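Local coordinates for protein ulvan Lyase-PL25 (PDB 5UAM) that cleaves ulvan, the sulfated cell-wall polysaccharide of green seaweeds, as a polysaccharide lyase of family 25, at residues 181-191 with 202-211. Numbering follows the deposited sequence.
With ZN (zinc ion), chain D; EDO (1,2-ethanediol), chain J; PO4 (phosphate ion), chain E.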
loop_
_atom_site.group_PDB
_atom_site.type_symbol
_atom_site.label_atom_id
_atom_site.label_comp_id
_atom_site.label_asym_id
_atom_site.label_seq_id
_atom_site.Cartn_x
_atom_site.Cartn_y
_atom_site.Cartn_z
ATOM N N HIS A 181 7.605 -10.195 -7.317
ATOM C CA HIS A 181 7.393 -11.488 -7.977
ATOM C C HIS A 181 7.975 -12.640 -7.149
ATOM O O HIS A 181 8.869 -13.380 -7.565
ATOM C CB HIS A 181 7.974 -11.443 -9.389
ATOM C CG HIS A 181 7.514 -12.528 -10.320
ATOM N ND1 HIS A 181 7.849 -13.854 -10.153
ATOM C CD2 HIS A 181 6.862 -12.461 -11.509
ATOM C CE1 HIS A 181 7.382 -14.561 -11.169
ATOM N NE2 HIS A 181 6.758 -13.742 -11.996
ATOM N N GLY A 182 7.455 -12.750 -5.915
ATOM C CA GLY A 182 7.892 -13.771 -4.988
ATOM C C GLY A 182 8.080 -13.220 -3.593
ATOM O O GLY A 182 7.415 -12.244 -3.229
ATOM N N ALA A 183 8.978 -13.846 -2.835
ATOM C CA ALA A 183 9.340 -13.376 -1.502
ATOM C C ALA A 183 10.525 -12.407 -1.589
ATOM O O ALA A 183 10.677 -11.729 -2.604
ATOM C CB ALA A 183 9.586 -14.581 -0.596
ATOM N N HIS A 184 11.350 -12.278 -0.541
ATOM C CA HIS A 184 12.333 -11.185 -0.516
ATOM C C HIS A 184 13.245 -11.166 -1.721
ATOM O O HIS A 184 13.605 -10.089 -2.224
ATOM C CB HIS A 184 13.237 -11.300 0.688
ATOM C CG HIS A 184 12.582 -10.882 1.943
ATOM N ND1 HIS A 184 13.297 -10.498 3.054
ATOM C CD2 HIS A 184 11.277 -10.791 2.271
ATOM C CE1 HIS A 184 12.446 -10.191 4.021
ATOM N NE2 HIS A 184 11.218 -10.354 3.568
ATOM N N ARG A 185 13.723 -12.331 -2.138
ATOM C CA ARG A 185 14.816 -12.386 -3.088
ATOM C C ARG A 185 14.205 -12.527 -4.477
ATOM O O ARG A 185 14.344 -13.536 -5.169
ATOM C CB ARG A 185 15.795 -13.489 -2.704
ATOM C CG ARG A 185 16.454 -13.158 -1.369
ATOM C CD ARG A 185 17.504 -14.161 -0.934
ATOM N NE ARG A 185 18.306 -13.605 0.145
ATOM C CZ ARG A 185 19.420 -14.152 0.608
ATOM N NH1 ARG A 185 19.881 -15.288 0.087
ATOM N NH2 ARG A 185 20.080 -13.553 1.585
ATOM N N SER A 186 13.523 -11.447 -4.869
ATOM C CA SER A 186 12.696 -11.448 -6.059
ATOM C C SER A 186 12.730 -10.080 -6.714
ATOM O O SER A 186 12.861 -9.051 -6.044
ATOM C CB SER A 186 11.228 -11.741 -5.719
ATOM O OG SER A 186 11.088 -12.960 -5.007
ATOM N N ASP A 187 12.570 -10.079 -8.028
ATOM C CA ASP A 187 12.384 -8.815 -8.726
ATOM C C ASP A 187 11.007 -8.240 -8.415
ATOM O O ASP A 187 10.062 -8.957 -8.083
ATOM C CB ASP A 187 12.444 -9.017 -10.236
ATOM C CG ASP A 187 13.837 -9.368 -10.772
ATOM O OD1 ASP A 187 14.825 -9.570 -10.018
ATOM O OD2 ASP A 187 13.926 -9.462 -12.019
ATOM N N TRP A 188 10.889 -6.920 -8.536
ATOM C CA TRP A 188 9.589 -6.260 -8.623
ATOM C C TRP A 188 9.231 -6.106 -10.086
ATOM O O TRP A 188 10.103 -5.821 -10.918
ATOM C CB TRP A 188 9.577 -4.903 -7.924
ATOM C CG TRP A 188 9.498 -5.048 -6.440
ATOM C CD1 TRP A 188 10.462 -5.557 -5.628
ATOM C CD2 TRP A 188 8.388 -4.741 -5.605
ATOM N NE1 TRP A 188 10.031 -5.569 -4.330
ATOM C CE2 TRP A 188 8.769 -5.058 -4.285
ATOM C CE3 TRP A 188 7.119 -4.214 -5.838
ATOM C CZ2 TRP A 188 7.916 -4.860 -3.194
ATOM C CZ3 TRP A 188 6.254 -4.019 -4.712
ATOM C CH2 TRP A 188 6.679 -4.341 -3.440
ATOM N N VAL A 189 7.956 -6.306 -10.386
ATOM C CA VAL A 189 7.481 -6.409 -11.753
ATOM C C VAL A 189 6.152 -5.683 -11.888
ATOM O O VAL A 189 5.481 -5.356 -10.908
ATOM C CB VAL A 189 7.270 -7.876 -12.173
ATOM C CG1 VAL A 189 8.534 -8.706 -11.973
ATOM C CG2 VAL A 189 6.106 -8.477 -11.393
ATOM N N TYR A 190 5.734 -5.517 -13.133
ATOM C CA TYR A 190 4.325 -5.304 -13.422
ATOM C C TYR A 190 3.838 -6.311 -14.449
ATOM O O TYR A 190 4.612 -6.861 -15.235
ATOM C CB TYR A 190 4.036 -3.876 -13.905
ATOM C CG TYR A 190 4.640 -3.511 -15.246
ATOM C CD1 TYR A 190 4.012 -3.843 -16.434
ATOM C CD2 TYR A 190 5.842 -2.810 -15.333
ATOM C CE1 TYR A 190 4.555 -3.500 -17.665
ATOM C CE2 TYR A 190 6.385 -2.464 -16.555
ATOM C CZ TYR A 190 5.744 -2.802 -17.730
ATOM O OH TYR A 190 6.309 -2.441 -18.940
ATOM N N GLN A 191 2.522 -6.561 -14.409
ATOM C CA GLN A 191 1.827 -7.223 -15.497
ATOM C C GLN A 191 0.776 -6.281 -16.052
ATOM O O GLN A 191 0.045 -5.632 -15.295
ATOM C CB GLN A 191 1.179 -8.539 -15.059
ATOM C CG GLN A 191 2.172 -9.635 -14.736
ATOM C CD GLN A 191 1.535 -10.978 -14.535
ATOM O OE1 GLN A 191 1.306 -11.430 -13.398
ATOM N NE2 GLN A 191 1.241 -11.636 -15.640
ATOM N N SER A 202 3.164 -11.179 -19.842
ATOM C CA SER A 202 4.157 -11.694 -18.917
ATOM C C SER A 202 4.755 -10.562 -18.084
ATOM O O SER A 202 4.838 -9.411 -18.541
ATOM C CB SER A 202 5.272 -12.412 -19.671
ATOM O OG SER A 202 4.765 -13.591 -20.280
ATOM N N PRO A 203 5.196 -10.866 -16.866
ATOM C CA PRO A 203 5.787 -9.826 -16.019
ATOM C C PRO A 203 6.987 -9.150 -16.661
ATOM O O PRO A 203 7.819 -9.780 -17.328
ATOM C CB PRO A 203 6.190 -10.592 -14.757
ATOM C CG PRO A 203 5.246 -11.754 -14.706
ATOM C CD PRO A 203 5.038 -12.137 -16.136
ATOM N N VAL A 204 7.080 -7.850 -16.390
ATOM C CA VAL A 204 8.211 -7.011 -16.774
ATOM C C VAL A 204 8.902 -6.568 -15.488
ATOM O O VAL A 204 8.281 -5.918 -14.625
ATOM C CB VAL A 204 7.723 -5.778 -17.550
ATOM C CG1 VAL A 204 8.883 -4.845 -17.875
ATOM C CG2 VAL A 204 7.011 -6.185 -18.818
ATOM N N SER A 205 10.187 -6.932 -15.347
ATOM C CA SER A 205 10.955 -6.584 -14.154
ATOM C C SER A 205 11.410 -5.132 -14.209
ATOM O O SER A 205 12.043 -4.718 -15.183
ATOM C CB SER A 205 12.202 -7.455 -14.010
ATOM O OG SER A 205 11.870 -8.796 -13.731
ATOM N N PHE A 206 11.140 -4.372 -13.141
ATOM C CA PHE A 206 11.623 -2.996 -13.052
ATOM C C PHE A 206 12.610 -2.747 -11.915
ATOM O O PHE A 206 13.360 -1.758 -11.977
ATOM C CB PHE A 206 10.473 -1.964 -13.039
ATOM C CG PHE A 206 9.624 -1.995 -11.798
ATOM C CD1 PHE A 206 8.496 -2.804 -11.714
ATOM C CD2 PHE A 206 9.947 -1.202 -10.712
ATOM C CE1 PHE A 206 7.727 -2.823 -10.575
ATOM C CE2 PHE A 206 9.183 -1.212 -9.575
ATOM C CZ PHE A 206 8.067 -2.031 -9.501
ATOM N N LEU A 207 12.698 -3.634 -10.931
ATOM C CA LEU A 207 13.749 -3.581 -9.920
ATOM C C LEU A 207 14.368 -4.963 -9.809
ATOM O O LEU A 207 13.651 -5.959 -9.699
ATOM C CB LEU A 207 13.243 -3.153 -8.544
ATOM C CG LEU A 207 12.952 -1.652 -8.429
ATOM C CD1 LEU A 207 12.086 -1.371 -7.196
ATOM C CD2 LEU A 207 14.242 -0.857 -8.361
ATOM N N LYS A 208 15.692 -5.010 -9.858
ATOM C CA LYS A 208 16.455 -6.254 -9.902
ATOM C C LYS A 208 16.887 -6.717 -8.516
ATOM O O LYS A 208 17.531 -5.967 -7.776
ATOM C CB LYS A 208 17.725 -5.993 -10.709
ATOM C CG LYS A 208 18.682 -7.171 -10.813
ATOM C CD LYS A 208 18.092 -8.259 -11.695
ATOM C CE LYS A 208 19.165 -9.238 -12.076
ATOM N NZ LYS A 208 18.629 -10.304 -12.976
ATOM N N HIS A 209 16.622 -7.982 -8.207
ATOM C CA HIS A 209 17.286 -8.659 -7.102
ATOM C C HIS A 209 18.484 -9.433 -7.636
ATOM O O HIS A 209 18.468 -9.948 -8.757
ATOM C CB HIS A 209 16.336 -9.622 -6.372
ATOM C CG HIS A 209 16.327 -11.012 -6.932
ATOM N ND1 HIS A 209 15.596 -11.369 -8.049
ATOM C CD2 HIS A 209 16.979 -12.134 -6.541
ATOM C CE1 HIS A 209 15.793 -12.646 -8.313
ATOM N NE2 HIS A 209 16.625 -13.136 -7.411
ATOM N N LYS A 210 19.534 -9.520 -6.824
ATOM C CA LYS A 210 20.768 -10.195 -7.214
ATOM C C LYS A 210 21.713 -10.219 -6.021
ATOM O O LYS A 210 21.528 -9.470 -5.060
ATOM C CB LYS A 210 21.472 -9.507 -8.396
ATOM C CG LYS A 210 21.779 -8.006 -8.161
ATOM C CD LYS A 210 22.614 -7.455 -9.314
ATOM C CE LYS A 210 22.773 -5.946 -9.256
ATOM N NZ LYS A 210 23.515 -5.511 -8.046
ATOM N N ARG A 211 22.711 -11.097 -6.090
ATOM C CA ARG A 211 23.716 -11.153 -5.039
ATOM C C ARG A 211 24.553 -9.888 -5.072
ATOM O O ARG A 211 24.940 -9.406 -6.141
ATOM C CB ARG A 211 24.672 -12.330 -5.243
ATOM C CG ARG A 211 24.046 -13.716 -5.296
ATOM C CD ARG A 211 23.638 -14.257 -3.931
ATOM N NE ARG A 211 24.603 -13.980 -2.869
ATOM C CZ ARG A 211 24.415 -14.301 -1.591
ATOM N NH1 ARG A 211 23.308 -14.931 -1.207
ATOM N NH2 ARG A 211 25.339 -13.991 -0.693
HETATM ZN ZN ZN D . 15.326 -10.274 3.362
HETATM C C1 EDO J . 15.890 -12.495 -11.966
HETATM O O1 EDO J . 16.636 -11.442 -11.333
HETATM C C2 EDO J . 16.815 -13.666 -12.272
HETATM O O2 EDO J . 17.403 -14.131 -11.050
HETATM P P PO4 E . 7.876 -9.551 3.737
HETATM O O1 PO4 E . 8.925 -10.157 4.647
HETATM O O2 PO4 E . 8.489 -8.568 2.826
HETATM O O3 PO4 E . 6.898 -8.865 4.662
HETATM O O4 PO4 E . 7.244 -10.683 2.934
HETATM O O HOH W 1 15.829 -9.496 -14.030
#
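With CG of Asp187 turned beside its own backbone N (chi1 -70°) and the His209 ring set between its backbone N and carbonyl carbon (chi1 90°), the side chains cross at about a right angle, their carboxylate and ring planes 64° apart. Asp187 OD1 accepts His209 ND1 at 2.8 Å and His209 N at 3.0 Å, from opposite faces of the carboxylate plane; Asp187 OD2 takes the Ser205 hydroxyl on its anti lone pair, 2.8 Å from OG. Three bonds thus fix the carboxylate's rotation, while Arg185 O lies over one face of the His209 ring. Were Asp187 an alanine, Ser205 OG and both His209 donors would probably lose this acceptor, and the imidazole would be less firmly held. Farther along, Trp188 O receives Phe206 N at 2.8 Å and, weakly, Leu207 N, a classic beta bulge; Trp188 CB sits over the Phe206 ring, 4.0 Å from its centroid. Val204 CB likewise packs on a face of Tyr190. Arg185 and Arg211, their NH1 atoms 3.7 Å apart, each salt-bridge Asp244, which probably offsets their like charges. This bulged antiparallel hairpin belongs to a beta-propeller, and the loop leading into it carries His184, which binds the structural zinc ion with His240, Cys242 and His254.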